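Local coordinates for anopheles Plasmodium-responsive Leucine-rich repeat protein 1B (Anopheles gambiae, PDB 4XGO) that probably acts in the mosquito's response to Plasmodium by pairing with the leucine-rich repeat protein LRIM1, the part here being its leucine-rich repeat domain, at residues Ile184-His189 / Asp206-Tyr211; Trp197-Pro202 / Thr218-Val223; Arg230-Asn235 / Leu251-Leu256; Asn297-His302 / Val322-Gln327. All coordinates share one frame; numbering follows the deposited sequence. Where two conformers were deposited one is given.

Contact 1. Residues Ile184-His189 / Asp206-Tyr211; sequences ILKLQH and DVDLSY. With GOL (glycerol), chain H.
Strands 184-186 and 206-208 run parallel, their axes 4.9 Å apart at closest approach and their directions 6° apart, with I184, L185 and K186 paired with D206, V207 and D208. The ladder is L185 N to D206 O, D208 N to L185 O and L187 N to D208 O, and H189 N to S210 O continues it at 3.0 Å beyond the strands. L185 and V207 turn to one side, where L187 and L209 also lie side by side, with L187 CB 4.0 Å from L209 CD2. I184, K186, D206 and D208 occupy the other side, and D206 forms a salt bridge with R230 of the following strand. The amide of Q188 crosses D208 at about a right angle yet lies nearly flat over its carboxylate, the planes 15° apart. Within its own segment D208 OD1 accepts S210 N at 3.0 Å, closing an Asx turn. Beyond this turn the rings of H189 and Y211 form an offset stack, centroids 4.1 Å apart and planes at 11°. The same first torsion on similar backbones, CG anti to the carbonyl carbon in both, points the rings the same way, and Y211 CB sits over the imidazole face as a CH-pi contact. A glycerol, probably from the crystallisation liquor, bonds to S210 OG through its O3 at 2.6 Å and to H189 NE2 through its O2. H168 stacks on H189, extending the row of rings. Equivalent residues stacked one repeat apart along a parallel ladder mark the concave face of a leucine-rich repeat solenoid.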
# COMPACT_ATOMS: atom_id res chain seq x y z
N ILE A 184 -10.06 -23.97 10.46
CA ILE A 184 -8.82 -23.22 10.26
C ILE A 184 -8.87 -21.99 11.15
O ILE A 184 -9.77 -21.18 11.02
CB ILE A 184 -8.69 -22.81 8.78
CG1 ILE A 184 -8.63 -24.05 7.88
CG2 ILE A 184 -7.45 -21.96 8.58
CD1 ILE A 184 -8.64 -23.74 6.40
N LEU A 185 -7.88 -21.86 12.03
CA LEU A 185 -7.76 -20.73 12.94
C LEU A 185 -6.36 -20.11 12.85
O LEU A 185 -5.34 -20.76 13.20
CB LEU A 185 -8.03 -21.16 14.38
CG LEU A 185 -8.01 -20.09 15.47
CD1 LEU A 185 -8.99 -18.99 15.17
CD2 LEU A 185 -8.29 -20.75 16.82
N LYS A 186 -6.31 -18.86 12.40
CA LYS A 186 -5.06 -18.15 12.26
C LYS A 186 -5.02 -17.06 13.31
O LYS A 186 -5.81 -16.11 13.27
CB LYS A 186 -4.95 -17.52 10.88
CG LYS A 186 -5.24 -18.44 9.74
CD LYS A 186 -4.34 -19.64 9.70
CE LYS A 186 -2.92 -19.28 9.30
NZ LYS A 186 -2.81 -18.77 7.89
N LEU A 187 -4.12 -17.23 14.28
CA LEU A 187 -3.91 -16.31 15.40
C LEU A 187 -2.46 -15.84 15.52
O LEU A 187 -2.06 -15.31 16.56
CB LEU A 187 -4.38 -16.95 16.72
CG LEU A 187 -5.90 -17.02 16.89
CD1 LEU A 187 -6.33 -17.91 18.04
CD2 LEU A 187 -6.44 -15.64 17.03
N GLN A 188 -1.68 -16.00 14.46
CA GLN A 188 -0.26 -15.62 14.52
C GLN A 188 -0.13 -14.11 14.71
O GLN A 188 -1.00 -13.35 14.25
CB GLN A 188 0.51 -16.12 13.30
CG GLN A 188 0.17 -15.49 11.96
CD GLN A 188 -1.00 -16.14 11.23
OE1 GLN A 188 -1.79 -16.88 11.81
NE2 GLN A 188 -1.08 -15.88 9.91
N HIS A 189 0.92 -13.69 15.42
CA HIS A 189 1.19 -12.29 15.69
C HIS A 189 0.09 -11.71 16.57
O HIS A 189 -0.68 -10.83 16.15
CB HIS A 189 1.38 -11.47 14.39
CG HIS A 189 2.61 -11.83 13.60
ND1 HIS A 189 3.86 -11.29 13.86
CD2 HIS A 189 2.77 -12.68 12.56
CE1 HIS A 189 4.73 -11.80 13.00
NE2 HIS A 189 4.10 -12.65 12.22
N ASP A 206 -6.20 -26.93 11.25
CA ASP A 206 -5.00 -26.10 11.11
C ASP A 206 -5.09 -24.96 12.12
O ASP A 206 -6.04 -24.17 12.12
CB ASP A 206 -4.86 -25.55 9.70
CG ASP A 206 -4.91 -26.63 8.63
OD1 ASP A 206 -4.07 -27.56 8.66
OD2 ASP A 206 -5.80 -26.56 7.76
N VAL A 207 -4.09 -24.88 12.99
CA VAL A 207 -4.04 -23.80 13.98
C VAL A 207 -2.66 -23.16 13.96
O VAL A 207 -1.64 -23.84 14.09
CB VAL A 207 -4.46 -24.26 15.40
CG1 VAL A 207 -3.60 -25.38 15.92
CG2 VAL A 207 -4.43 -23.09 16.37
N ASP A 208 -2.64 -21.84 13.74
CA ASP A 208 -1.40 -21.08 13.76
C ASP A 208 -1.37 -20.13 14.98
O ASP A 208 -2.18 -19.19 15.08
CB ASP A 208 -1.22 -20.32 12.44
CG ASP A 208 0.18 -19.75 12.26
OD1 ASP A 208 0.95 -19.62 13.22
OD2 ASP A 208 0.52 -19.42 11.11
N LEU A 209 -0.46 -20.44 15.91
CA LEU A 209 -0.24 -19.66 17.11
C LEU A 209 1.16 -19.07 17.15
O LEU A 209 1.64 -18.66 18.22
CB LEU A 209 -0.46 -20.54 18.35
CG LEU A 209 -1.83 -21.20 18.50
CD1 LEU A 209 -1.87 -22.14 19.69
CD2 LEU A 209 -2.94 -20.18 18.60
N SER A 210 1.82 -19.00 16.00
CA SER A 210 3.17 -18.48 15.94
C SER A 210 3.18 -16.99 16.28
O SER A 210 2.15 -16.31 16.17
CB SER A 210 3.83 -18.76 14.58
OG SER A 210 3.37 -17.87 13.57
N TYR A 211 4.34 -16.50 16.75
CA TYR A 211 4.52 -15.09 17.12
C TYR A 211 3.47 -14.67 18.16
O TYR A 211 2.76 -13.68 18.01
CB TYR A 211 4.49 -14.17 15.88
CG TYR A 211 5.65 -14.35 14.93
CD1 TYR A 211 5.57 -15.23 13.86
CD2 TYR A 211 6.82 -13.61 15.10
CE1 TYR A 211 6.64 -15.39 12.98
CE2 TYR A 211 7.89 -13.76 14.23
CZ TYR A 211 7.79 -14.64 13.18
OH TYR A 211 8.85 -14.78 12.34
C1 GOL H . 2.54 -14.71 8.49
O1 GOL H . 1.46 -13.80 8.79
C2 GOL H . 3.32 -15.12 9.76
O2 GOL H . 4.65 -14.58 9.76
C3 GOL H . 3.40 -16.64 9.88
O3 GOL H . 3.88 -17.01 11.19

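Contact 2. Residues Trp197-Pro202 / Thr218-Val223; sequences WLLNYP and TYQHFV. Unlike the reference sequence in segment 218-223: Y219 (reference Ile), Q220 (reference His). With PO4 (phosphate ion), chain E.
Two short 3-10 segments, 197-200 and 219-222, face each other with L199 CA and H221 CA 5.6 Å apart, and no hydrogen bond joins them. They belong to the returning, convex side of successive turns of the leucine-rich repeat solenoid, each lying between two strands of the concave ladder. Their own i to i+3 backbone bonds, such as N200 N to W197 O and H221 N to T218 O, define the 3-10 turns, so the join between the segments rests on side-chain packing. L198 points toward the other segment and puts its CD1 methyl 3.4 Å from F222 CZ, the two side chains crossing obliquely. L199 works on the outer flank: its CD2 branch reaches the backbone at 3.6 Å from H221 O and meets V223 CG1 at 4.1 Å. With CG anti to the carbonyl carbon (chi1 -72°), the end of L199 comes nearer the second segment than its CB direction would suggest. Q220, which differs from the reference sequence, crosses L199 at about a right angle, its NE2 4.1 Å from L199 CD2. H221 is held from outside the pair, for its ND1 is hydrogen-bonded to T195 OG1, while T218 CB sits over the centre of the imidazole face. A phosphate, probably from the crystallisation liquor, lies at the edge of that ring. T195 OG1 also bonds to this ion, and T218 binds it twice, through N to phosphate O2 at 2.8 Å with an N-H...O angle of 168°, and through OG1, which donates to phosphate O1 at 2.7 Å.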
# COMPACT_ATOMS: atom_id res chain seq x y z
N TRP A 197 -8.47 -22.31 25.90
CA TRP A 197 -9.58 -22.09 24.98
C TRP A 197 -9.63 -23.10 23.83
O TRP A 197 -10.69 -23.30 23.24
CB TRP A 197 -9.55 -20.62 24.47
CG TRP A 197 -8.22 -20.23 23.92
CD1 TRP A 197 -7.18 -19.60 24.57
CD2 TRP A 197 -7.75 -20.48 22.59
NE1 TRP A 197 -6.10 -19.44 23.72
CE2 TRP A 197 -6.43 -19.98 22.50
CE3 TRP A 197 -8.32 -21.08 21.46
CZ2 TRP A 197 -5.68 -20.06 21.34
CZ3 TRP A 197 -7.56 -21.16 20.30
CH2 TRP A 197 -6.26 -20.65 20.25
N LEU A 198 -8.50 -23.76 23.51
CA LEU A 198 -8.48 -24.81 22.46
C LEU A 198 -9.45 -25.94 22.71
O LEU A 198 -9.93 -26.57 21.76
CB LEU A 198 -7.07 -25.40 22.28
CG LEU A 198 -6.03 -24.56 21.56
CD1 LEU A 198 -4.66 -25.20 21.69
CD2 LEU A 198 -6.40 -24.39 20.10
N LEU A 199 -9.73 -26.21 23.98
CA LEU A 199 -10.70 -27.25 24.36
C LEU A 199 -12.10 -27.06 23.78
O LEU A 199 -12.87 -28.02 23.68
CB LEU A 199 -10.78 -27.35 25.89
CG LEU A 199 -9.54 -27.98 26.56
CD1 LEU A 199 -9.55 -27.67 28.05
CD2 LEU A 199 -9.49 -29.47 26.32
N ASN A 200 -12.44 -25.82 23.40
CA ASN A 200 -13.77 -25.50 22.85
C ASN A 200 -13.87 -25.63 21.32
O ASN A 200 -14.95 -25.36 20.75
CB ASN A 200 -14.17 -24.08 23.25
CG ASN A 200 -14.30 -23.91 24.75
OD1 ASN A 200 -14.55 -24.85 25.49
ND2 ASN A 200 -14.13 -22.67 25.20
N TYR A 201 -12.78 -26.06 20.67
CA TYR A 201 -12.70 -26.16 19.21
C TYR A 201 -12.17 -27.53 18.76
O TYR A 201 -11.06 -27.65 18.23
CB TYR A 201 -11.86 -25.00 18.66
CG TYR A 201 -12.34 -23.70 19.21
CD1 TYR A 201 -13.56 -23.18 18.81
CD2 TYR A 201 -11.65 -23.05 20.21
CE1 TYR A 201 -14.05 -22.00 19.34
CE2 TYR A 201 -12.13 -21.87 20.76
CZ TYR A 201 -13.34 -21.36 20.33
OH TYR A 201 -13.85 -20.20 20.87
N PRO A 202 -12.99 -28.59 18.96
CA PRO A 202 -12.52 -29.96 18.70
C PRO A 202 -12.41 -30.34 17.23
O PRO A 202 -11.85 -31.40 16.92
CB PRO A 202 -13.57 -30.82 19.41
CG PRO A 202 -14.81 -30.00 19.42
CD PRO A 202 -14.34 -28.58 19.57
N THR A 218 0.28 -26.84 27.23
CA THR A 218 -0.27 -27.89 28.06
C THR A 218 -0.92 -28.93 27.17
O THR A 218 -1.92 -28.67 26.53
CB THR A 218 -1.32 -27.33 29.03
OG1 THR A 218 -0.68 -26.44 29.94
CG2 THR A 218 -2.01 -28.45 29.82
N TYR A 219 -0.34 -30.12 27.14
CA TYR A 219 -0.74 -31.11 26.17
C TYR A 219 -2.21 -31.55 26.33
O TYR A 219 -2.85 -31.91 25.35
CB TYR A 219 0.21 -32.31 26.23
CG TYR A 219 0.05 -33.30 25.11
CD1 TYR A 219 0.37 -32.97 23.80
CD2 TYR A 219 -0.43 -34.58 25.36
CE1 TYR A 219 0.23 -33.88 22.76
CE2 TYR A 219 -0.57 -35.51 24.33
CZ TYR A 219 -0.24 -35.16 23.04
OH TYR A 219 -0.40 -36.09 22.04
N GLN A 220 -2.74 -31.47 27.55
CA GLN A 220 -4.14 -31.83 27.82
C GLN A 220 -5.14 -30.94 27.08
O GLN A 220 -6.29 -31.34 26.88
CB GLN A 220 -4.44 -31.78 29.33
CG GLN A 220 -5.84 -32.23 29.74
CD GLN A 220 -6.89 -31.13 29.66
OE1 GLN A 220 -6.56 -29.94 29.65
NE2 GLN A 220 -8.16 -31.52 29.58
N HIS A 221 -4.71 -29.75 26.68
CA HIS A 221 -5.59 -28.84 25.94
C HIS A 221 -5.96 -29.39 24.57
O HIS A 221 -6.90 -28.88 23.94
CB HIS A 221 -4.96 -27.46 25.83
CG HIS A 221 -4.85 -26.75 27.14
ND1 HIS A 221 -4.16 -25.57 27.30
CD2 HIS A 221 -5.35 -27.07 28.36
CE1 HIS A 221 -4.24 -25.18 28.56
NE2 HIS A 221 -4.96 -26.07 29.22
N PHE A 222 -5.24 -30.42 24.12
CA PHE A 222 -5.47 -31.04 22.82
C PHE A 222 -6.23 -32.37 22.85
O PHE A 222 -6.42 -33.00 21.80
CB PHE A 222 -4.12 -31.23 22.13
CG PHE A 222 -3.44 -29.93 21.80
CD1 PHE A 222 -2.72 -29.24 22.76
CD2 PHE A 222 -3.57 -29.36 20.55
CE1 PHE A 222 -2.12 -28.04 22.47
CE2 PHE A 222 -2.98 -28.16 20.25
CZ PHE A 222 -2.24 -27.50 21.21
N VAL A 223 -6.71 -32.77 24.03
CA VAL A 223 -7.32 -34.10 24.23
C VAL A 223 -8.63 -34.33 23.44
O VAL A 223 -9.00 -35.48 23.17
CB VAL A 223 -7.57 -34.38 25.74
CG1 VAL A 223 -8.73 -33.54 26.27
CG2 VAL A 223 -7.81 -35.87 26.00
P PO4 E . -0.84 -23.28 27.92
O1 PO4 E . -0.14 -23.89 29.14
O2 PO4 E . -1.01 -24.33 26.85
O3 PO4 E . 0.02 -22.12 27.44
O4 PO4 E . -2.21 -22.76 28.33

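Contact 3. Residues Arg230-Asn235 / Leu251-Leu256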
# COMPACT_ATOMS: atom_id res chain seq x y z
N ARG A 230 -2.24 -29.69 11.50
CA ARG A 230 -1.10 -28.76 11.46
C ARG A 230 -1.17 -27.82 12.65
O ARG A 230 -2.19 -27.16 12.88
CB ARG A 230 -1.09 -27.97 10.15
CG ARG A 230 -1.17 -28.85 8.92
CD ARG A 230 -1.05 -28.03 7.66
NE ARG A 230 -1.01 -28.88 6.48
CZ ARG A 230 -2.07 -29.46 5.92
NH1 ARG A 230 -3.30 -29.30 6.41
NH2 ARG A 230 -1.90 -30.21 4.82
N LEU A 231 -0.07 -27.78 13.41
CA LEU A 231 0.06 -26.95 14.59
C LEU A 231 1.35 -26.13 14.48
O LEU A 231 2.47 -26.68 14.44
CB LEU A 231 0.06 -27.80 15.87
CG LEU A 231 0.38 -27.07 17.17
CD1 LEU A 231 -0.69 -26.04 17.49
CD2 LEU A 231 0.52 -28.04 18.32
N TYR A 232 1.19 -24.81 14.38
CA TYR A 232 2.31 -23.91 14.26
C TYR A 232 2.45 -23.08 15.53
O TYR A 232 1.53 -22.34 15.91
CB TYR A 232 2.13 -22.97 13.07
CG TYR A 232 1.93 -23.68 11.76
CD1 TYR A 232 0.66 -24.02 11.33
CD2 TYR A 232 3.01 -24.01 10.96
CE1 TYR A 232 0.46 -24.67 10.11
CE2 TYR A 232 2.82 -24.66 9.74
CZ TYR A 232 1.54 -24.98 9.33
OH TYR A 232 1.33 -25.63 8.11
N VAL A 233 3.60 -23.19 16.17
CA VAL A 233 3.84 -22.43 17.39
C VAL A 233 5.27 -21.87 17.37
O VAL A 233 5.93 -21.78 18.41
CB VAL A 233 3.58 -23.23 18.69
CG1 VAL A 233 3.37 -22.28 19.84
CG2 VAL A 233 2.35 -24.10 18.59
N SER A 234 5.72 -21.44 16.21
CA SER A 234 7.06 -20.87 16.09
C SER A 234 7.11 -19.49 16.73
O SER A 234 6.06 -18.82 16.89
CB SER A 234 7.52 -20.81 14.64
OG SER A 234 6.90 -19.73 13.96
N ASN A 235 8.31 -19.04 17.06
CA ASN A 235 8.48 -17.65 17.52
C ASN A 235 7.60 -17.31 18.70
O ASN A 235 6.97 -16.25 18.76
CB ASN A 235 8.23 -16.69 16.35
CG ASN A 235 9.27 -16.82 15.28
OD1 ASN A 235 10.32 -16.15 15.33
ND2 ASN A 235 9.01 -17.67 14.30
N LEU A 251 -2.15 -35.66 13.23
CA LEU A 251 -1.16 -34.57 13.22
C LEU A 251 0.03 -34.87 12.33
O LEU A 251 0.75 -35.85 12.54
CB LEU A 251 -0.67 -34.26 14.64
CG LEU A 251 0.16 -32.97 14.79
CD1 LEU A 251 -0.69 -31.73 14.54
CD2 LEU A 251 0.73 -32.89 16.19
N LYS A 252 0.26 -34.00 11.35
CA LYS A 252 1.36 -34.23 10.44
C LYS A 252 2.37 -33.10 10.33
O LYS A 252 3.47 -33.33 9.85
CB LYS A 252 0.85 -34.68 9.07
CG LYS A 252 -0.03 -33.70 8.34
CD LYS A 252 -0.62 -34.39 7.12
CE LYS A 252 -1.22 -33.40 6.15
NZ LYS A 252 -1.58 -34.08 4.87
N VAL A 253 2.02 -31.91 10.81
CA VAL A 253 2.94 -30.78 10.82
C VAL A 253 3.01 -30.21 12.24
O VAL A 253 1.99 -29.90 12.82
CB VAL A 253 2.50 -29.68 9.86
CG1 VAL A 253 3.42 -28.48 9.95
CG2 VAL A 253 2.43 -30.21 8.43
N LEU A 254 4.23 -30.08 12.74
CA LEU A 254 4.48 -29.47 14.05
C LEU A 254 5.67 -28.54 13.94
O LEU A 254 6.80 -28.98 13.72
CB LEU A 254 4.73 -30.55 15.10
CG LEU A 254 4.92 -30.07 16.54
CD1 LEU A 254 3.68 -29.29 16.98
CD2 LEU A 254 5.17 -31.25 17.49
N ASP A 255 5.40 -27.24 14.07
CA ASP A 255 6.44 -26.22 13.95
C ASP A 255 6.71 -25.64 15.36
O ASP A 255 5.92 -24.91 15.90
CB ASP A 255 6.02 -25.12 12.97
CG ASP A 255 7.10 -24.10 12.72
OD1 ASP A 255 8.19 -24.15 13.35
OD2 ASP A 255 6.88 -23.19 11.89
N LEU A 256 7.87 -26.00 15.90
CA LEU A 256 8.32 -25.52 17.22
C LEU A 256 9.56 -24.62 17.09
O LEU A 256 10.28 -24.36 18.08
CB LEU A 256 8.63 -26.72 18.11
CG LEU A 256 7.49 -27.70 18.36
CD1 LEU A 256 8.00 -28.89 19.15
CD2 LEU A 256 6.33 -27.00 19.04
O HOH W 1 -3.68 -32.87 3.59
O HOH W 2 5.09 -21.28 12.54
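S234 OG takes N235 ND2 at 3.0 Å, nearly in the plane of that amide, and is bonded to a water that donates to D255 OD2 at 2.7 Å, bridging the two segments. The other oxygens of D255 are engaged too: its backbone O accepts V233 N across the contact at 2.9 Å, and OD1 bonds to S257 OG. The carboxylate meets S234 directly only through carbon, with OD1 3.6 Å from S234 CB. D255 CB lies against Y232 CD2, and ring and carboxylate planes stand 78° apart. Further along that face Y232 CE2 touches V253 CG1. R230, extended from CG to NE, runs over V253 and brings one guanidinium face onto K252 CE, 3.5 Å from NH2. Its NH2 is also 3.9 Å from K252 NZ; a water accepting from both, weakly from the arginine, and the salt bridge of R230 NH1 with D206 would probably soften the repulsion. On the opposite face L231 CD2 packs against L254 CD1 at 3.7 Å, both side chains having CG anti to the backbone N (chi1 172° in L231). The axes of strands 230-232 and 253-255 approach to 4.8 Å, 4° from parallel, and the ladder also has L231 N to V253 O and D255 N to L231 O. Leucines turned inward, with a mixed face of R230, Y232, V253 and D255 on the concave side, are typical of the leucine-rich repeat fold.

Contact 4. Residues Asn297-His302 / Val322-Gln327; sequences NLTLSH and VHDADQ
D324 holds its CG between the backbone N and the carbonyl carbon (chi1 74°), and S301 sets its OG in the same way (chi1 64°), which brings carboxylate and hydroxyl together. OD1 of D324 takes L300 N at 2.9 Å on its syn side. OD2 takes two donors of S301 from one face of the carboxylate, N at 3.0 Å and OG at 2.7 Å, the hydroxyl arriving from above the plane. One carboxylate thus accepts from two successive backbone N-H groups just beyond strand 297-299. D326 repeats the device one step on: its OD1 accepts H302 N at 2.8 Å with its syn lone pair and lies over a face of the H302 ring. Its OD2 bonds to C340 N, so this aspartate links the segment to strand 339-342. Near the start, H323 N bonds weakly to L298 O, within the single backbone bridge that pairs L298 with V322, and N297 OD1 approaches H323 CB at 3.1 Å, with the amide over one face of the ring. Carboxylates taking the N-H groups just past the last strand of the parallel ladder, beside the disulfide-linked C340, are consistent with a C-terminal cap of a leucine-rich repeat domain.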
# COMPACT_ATOMS: atom_id res chain seq x y z
N ASN A 297 10.40 -33.83 6.32
CA ASN A 297 11.25 -32.69 6.58
C ASN A 297 11.42 -32.51 8.09
O ASN A 297 10.44 -32.47 8.83
CB ASN A 297 10.70 -31.42 5.93
CG ASN A 297 11.75 -30.32 5.83
OD1 ASN A 297 12.84 -30.43 6.39
ND2 ASN A 297 11.42 -29.24 5.12
N LEU A 298 12.67 -32.45 8.52
CA LEU A 298 13.03 -32.30 9.92
C LEU A 298 14.08 -31.22 9.97
O LEU A 298 15.10 -31.33 9.28
CB LEU A 298 13.62 -33.60 10.47
CG LEU A 298 14.20 -33.61 11.89
CD1 LEU A 298 13.10 -33.37 12.92
CD2 LEU A 298 14.88 -34.93 12.20
N THR A 299 13.86 -30.17 10.75
CA THR A 299 14.89 -29.14 10.89
C THR A 299 15.45 -29.15 12.31
O THR A 299 14.72 -29.29 13.28
CB THR A 299 14.40 -27.75 10.50
OG1 THR A 299 13.32 -27.35 11.37
CG2 THR A 299 13.94 -27.75 9.05
N LEU A 300 16.77 -29.04 12.39
CA LEU A 300 17.51 -29.24 13.65
C LEU A 300 18.59 -28.19 13.92
O LEU A 300 19.22 -28.23 14.99
CB LEU A 300 18.20 -30.61 13.60
CG LEU A 300 17.31 -31.83 13.42
CD1 LEU A 300 18.17 -33.06 13.25
CD2 LEU A 300 16.35 -31.97 14.60
N SER A 301 18.83 -27.26 13.00
CA SER A 301 19.98 -26.37 13.12
C SER A 301 19.76 -25.34 14.22
O SER A 301 18.63 -25.15 14.71
CB SER A 301 20.31 -25.67 11.79
OG SER A 301 19.25 -24.82 11.40
N HIS A 302 20.86 -24.69 14.62
CA HIS A 302 20.85 -23.64 15.63
C HIS A 302 20.24 -24.14 16.94
O HIS A 302 19.24 -23.58 17.44
CB HIS A 302 20.12 -22.41 15.11
CG HIS A 302 20.80 -21.81 13.93
ND1 HIS A 302 21.71 -20.78 14.05
CD2 HIS A 302 20.77 -22.14 12.62
CE1 HIS A 302 22.18 -20.47 12.85
NE2 HIS A 302 21.63 -21.28 11.97
N VAL A 322 16.46 -34.64 6.92
CA VAL A 322 17.06 -33.42 7.47
C VAL A 322 17.33 -32.44 6.33
O VAL A 322 18.11 -32.72 5.44
CB VAL A 322 18.34 -33.69 8.32
CG1 VAL A 322 19.49 -34.23 7.48
CG2 VAL A 322 18.77 -32.42 9.03
N HIS A 323 16.65 -31.30 6.36
CA HIS A 323 16.77 -30.31 5.28
C HIS A 323 17.46 -29.03 5.72
O HIS A 323 17.38 -28.01 5.00
CB HIS A 323 15.39 -29.97 4.70
CG HIS A 323 14.87 -31.00 3.76
ND1 HIS A 323 14.36 -30.69 2.51
CD2 HIS A 323 14.78 -32.35 3.87
CE1 HIS A 323 13.98 -31.80 1.90
NE2 HIS A 323 14.22 -32.82 2.70
N ASP A 324 18.13 -29.05 6.87
CA ASP A 324 18.91 -27.88 7.25
C ASP A 324 20.26 -28.23 7.83
O ASP A 324 20.58 -29.40 8.07
CB ASP A 324 18.11 -26.93 8.16
CG ASP A 324 17.94 -27.44 9.58
OD1 ASP A 324 18.16 -28.64 9.88
OD2 ASP A 324 17.54 -26.59 10.41
N ALA A 325 21.08 -27.20 7.98
CA ALA A 325 22.45 -27.36 8.46
C ALA A 325 22.91 -26.11 9.16
O ALA A 325 22.40 -25.02 8.90
CB ALA A 325 23.38 -27.62 7.29
N ASP A 326 23.91 -26.28 10.00
CA ASP A 326 24.63 -25.16 10.60
C ASP A 326 25.80 -24.84 9.66
O ASP A 326 26.22 -25.70 8.88
CB ASP A 326 25.16 -25.53 11.97
CG ASP A 326 24.07 -25.69 13.01
OD1 ASP A 326 23.28 -24.73 13.18
OD2 ASP A 326 24.01 -26.76 13.66
N GLN A 327 26.30 -23.62 9.72
CA GLN A 327 27.42 -23.20 8.89
C GLN A 327 28.72 -23.27 9.66
O GLN A 327 29.69 -23.90 9.22
CB GLN A 327 27.20 -21.78 8.35
CG GLN A 327 26.80 -21.72 6.89
CD GLN A 327 25.48 -22.41 6.59
OE1 GLN A 327 24.58 -22.47 7.43
NE2 GLN A 327 25.36 -22.90 5.36
O HOH W 3 19.91 -23.10 9.22
O HOH W 4 22.73 -21.99 9.50

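How the contacts relate
From the N terminus, contact 1 comes first, pairing 184-189 with 206-211 and closing one turn of the solenoid. Contact 2 crosses it, since 197-202 lies in the loop that contact 1 closes while 218-223 lies beyond it; its own loop holds strand 206-208, and W197 packs on L185, L187 and L209. Contact 3 follows in series, closing a turn that contains strand 240-243: L209 N and Y211 N probably bond to Y232 O and S234 O. F222 also touches L231, joining contacts 2 and 3. Contact 4, about 6 Å from contact 3 at the nearest atoms, closes a loop holding helix 307-316 and ties the ladder's last strand to the loop before strand 334-336.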